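Local coordinates for Afp3 (Serratia entomophila, PDB 6RBN), which forms part of the contractile sheath around the inner tube of the anti-feeding prophage, an injection system related to myovirus tails, at residues G51-L54 and D55-I58. Numbering follows the deposited sequence.
Sequences GSWL and DYTI
The carbonyl oxygen of Leu54 takes two donors of the following turn: Thr57 OG1 at 3.0 Å and, more weakly, the backbone N of Ile58. Both belong to the short helix 53-59, whose first turn is built here. The hydroxyl reaches back to the carbonyl three residues earlier because OG1 sits between its own backbone N and carbonyl carbon; it arrives above the carbonyl plane, with a C=O...OG1 angle of 113°. One residue back, Trp53 O accepts Thr57 N at 3.2 Å, the regular i to i+4 bond, together with a weak bond from Tyr56 N. Ser52 O is shared in the same way, weakly, by Asp55 N and Tyr56 N, so the helix start mixes three- and four-residue spacings.

From within the first turn the Asp55 carboxylate reaches back to the residues that precede the helix, and its OD2 receives a weak, bent bond from Gly51 N at 3.3 Å.

On the aromatic side, Trp53 turns its indole anti to the backbone N (chi1 179°), which brings it back alongside Tyr56 and Thr57. Thr57 CG2 rests over one face of the five-membered ring of Trp53, 4.0 Å from that ring's centroid, in a CH-pi contact. Over the same face, the six-membered ring is met obliquely by Tyr56, with planes at 32° and CZ3 of Trp53 touching CD2 of Tyr56. Both aromatic side chains pack on helix 111-120, through Ser112 among others. Another side of the helix faces the chain of Afp2, where Leu54 meets Met319 of Afp2 and Ile58 meets Thr320 of Afp2, so this turn also lines a contact between subunits. Within the turn, Leu54 and Ile58 approach loosely through their CD1 methyls, 4.4 Å apart.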
ATOM      1  N   GLY D  51     -38.935  47.181  24.655  1.00 85.58           N
ATOM      2  CA  GLY D  51     -37.757  46.333  24.722  1.00 85.58           C
ATOM      3  C   GLY D  51     -36.818  46.655  25.867  1.00 85.58           C
ATOM      4  O   GLY D  51     -36.068  45.785  26.315  1.00 85.58           O
ATOM      5  N   SER D  52     -36.839  47.891  26.356  1.00 84.48           N
ATOM      6  CA  SER D  52     -35.991  48.294  27.467  1.00 84.48           C
ATOM      7  C   SER D  52     -36.674  49.439  28.197  1.00 84.48           C
ATOM      8  O   SER D  52     -37.757  49.884  27.815  1.00 84.48           O
ATOM      9  CB  SER D  52     -34.598  48.696  26.983  1.00 84.48           C
ATOM     10  OG  SER D  52     -34.655  49.856  26.175  1.00 84.48           O
ATOM     11  N   TRP D  53     -36.029  49.924  29.260  1.00 83.13           N
ATOM     12  CA  TRP D  53     -36.568  51.074  29.979  1.00 83.13           C
ATOM     13  C   TRP D  53     -36.438  52.349  29.155  1.00 83.13           C
ATOM     14  O   TRP D  53     -37.240  53.276  29.301  1.00 83.13           O
ATOM     15  CB  TRP D  53     -35.869  51.229  31.327  1.00 83.13           C
ATOM     16  CG  TRP D  53     -36.350  52.408  32.102  1.00 83.13           C
ATOM     17  CD1 TRP D  53     -35.698  53.589  32.278  1.00 83.13           C
ATOM     18  CD2 TRP D  53     -37.605  52.541  32.773  1.00 83.13           C
ATOM     19  NE1 TRP D  53     -36.460  54.442  33.032  1.00 83.13           N
ATOM     20  CE2 TRP D  53     -37.637  53.822  33.349  1.00 83.13           C
ATOM     21  CE3 TRP D  53     -38.701  51.696  32.952  1.00 83.13           C
ATOM     22  CZ2 TRP D  53     -38.719  54.281  34.088  1.00 83.13           C
ATOM     23  CZ3 TRP D  53     -39.773  52.151  33.686  1.00 83.13           C
ATOM     24  CH2 TRP D  53     -39.776  53.429  34.244  1.00 83.13           C
ATOM     25  N   LEU D  54     -35.435  52.406  28.276  1.00 84.82           N
ATOM     26  CA  LEU D  54     -35.277  53.552  27.389  1.00 84.82           C
ATOM     27  C   LEU D  54     -36.418  53.633  26.380  1.00 84.82           C
ATOM     28  O   LEU D  54     -36.797  54.726  25.949  1.00 84.82           O
ATOM     29  CB  LEU D  54     -33.934  53.462  26.669  1.00 84.82           C
ATOM     30  CG  LEU D  54     -33.433  54.661  25.870  1.00 84.82           C
ATOM     31  CD1 LEU D  54     -33.748  55.967  26.576  1.00 84.82           C
ATOM     32  CD2 LEU D  54     -31.954  54.537  25.684  1.00 84.82           C
ATOM     33  N   ASP D  55     -36.972  52.485  25.987  1.00 87.76           N
ATOM     34  CA  ASP D  55     -38.114  52.492  25.082  1.00 87.76           C
ATOM     35  C   ASP D  55     -39.377  52.958  25.791  1.00 87.76           C
ATOM     36  O   ASP D  55     -40.287  53.506  25.162  1.00 87.76           O
ATOM     37  CB  ASP D  55     -38.321  51.103  24.481  1.00 87.76           C
ATOM     38  CG  ASP D  55     -37.222  50.719  23.513  1.00 87.76           C
ATOM     39  OD1 ASP D  55     -36.627  51.626  22.894  1.00 87.76           O
ATOM     40  OD2 ASP D  55     -36.954  49.507  23.363  1.00 87.76           O
ATOM     41  N   TYR D  56     -39.453  52.745  27.107  1.00 86.07           N
ATOM     42  CA  TYR D  56     -40.618  53.191  27.862  1.00 86.07           C
ATOM     43  C   TYR D  56     -40.632  54.705  28.017  1.00 86.07           C
ATOM     44  O   TYR D  56     -41.695  55.331  27.964  1.00 86.07           O
ATOM     45  CB  TYR D  56     -40.649  52.514  29.231  1.00 86.07           C
ATOM     46  CG  TYR D  56     -41.826  52.927  30.083  1.00 86.07           C
ATOM     47  CD1 TYR D  56     -43.102  52.465  29.805  1.00 86.07           C
ATOM     48  CD2 TYR D  56     -41.657  53.775  31.168  1.00 86.07           C
ATOM     49  CE1 TYR D  56     -44.176  52.837  30.582  1.00 86.07           C
ATOM     50  CE2 TYR D  56     -42.727  54.154  31.946  1.00 86.07           C
ATOM     51  CZ  TYR D  56     -43.982  53.681  31.648  1.00 86.07           C
ATOM     52  OH  TYR D  56     -45.051  54.055  32.423  1.00 86.07           O
ATOM     53  N   THR D  57     -39.460  55.314  28.213  1.00 86.52           N
ATOM     54  CA  THR D  57     -39.403  56.752  28.433  1.00 86.52           C
ATOM     55  C   THR D  57     -39.667  57.550  27.165  1.00 86.52           C
ATOM     56  O   THR D  57     -40.025  58.728  27.255  1.00 86.52           O
ATOM     57  CB  THR D  57     -38.046  57.145  29.009  1.00 86.52           C
ATOM     58  OG1 THR D  57     -37.014  56.789  28.083  1.00 86.52           O
ATOM     59  CG2 THR D  57     -37.806  56.430  30.321  1.00 86.52           C
ATOM     60  N   ILE D  58     -39.503  56.942  25.993  1.00 87.50           N
ATOM     61  CA  ILE D  58     -39.759  57.652  24.747  1.00 87.50           C
ATOM     62  C   ILE D  58     -41.221  57.522  24.343  1.00 87.50           C
ATOM     63  O   ILE D  58     -41.850  58.497  23.918  1.00 87.50           O
ATOM     64  CB  ILE D  58     -38.808  57.133  23.653  1.00 87.50           C
ATOM     65  CG1 ILE D  58     -37.363  57.426  24.041  1.00 87.50           C
ATOM     66  CG2 ILE D  58     -39.117  57.762  22.306  1.00 87.50           C
ATOM     67  CD1 ILE D  58     -36.361  56.748  23.162  1.00 87.50           C
TER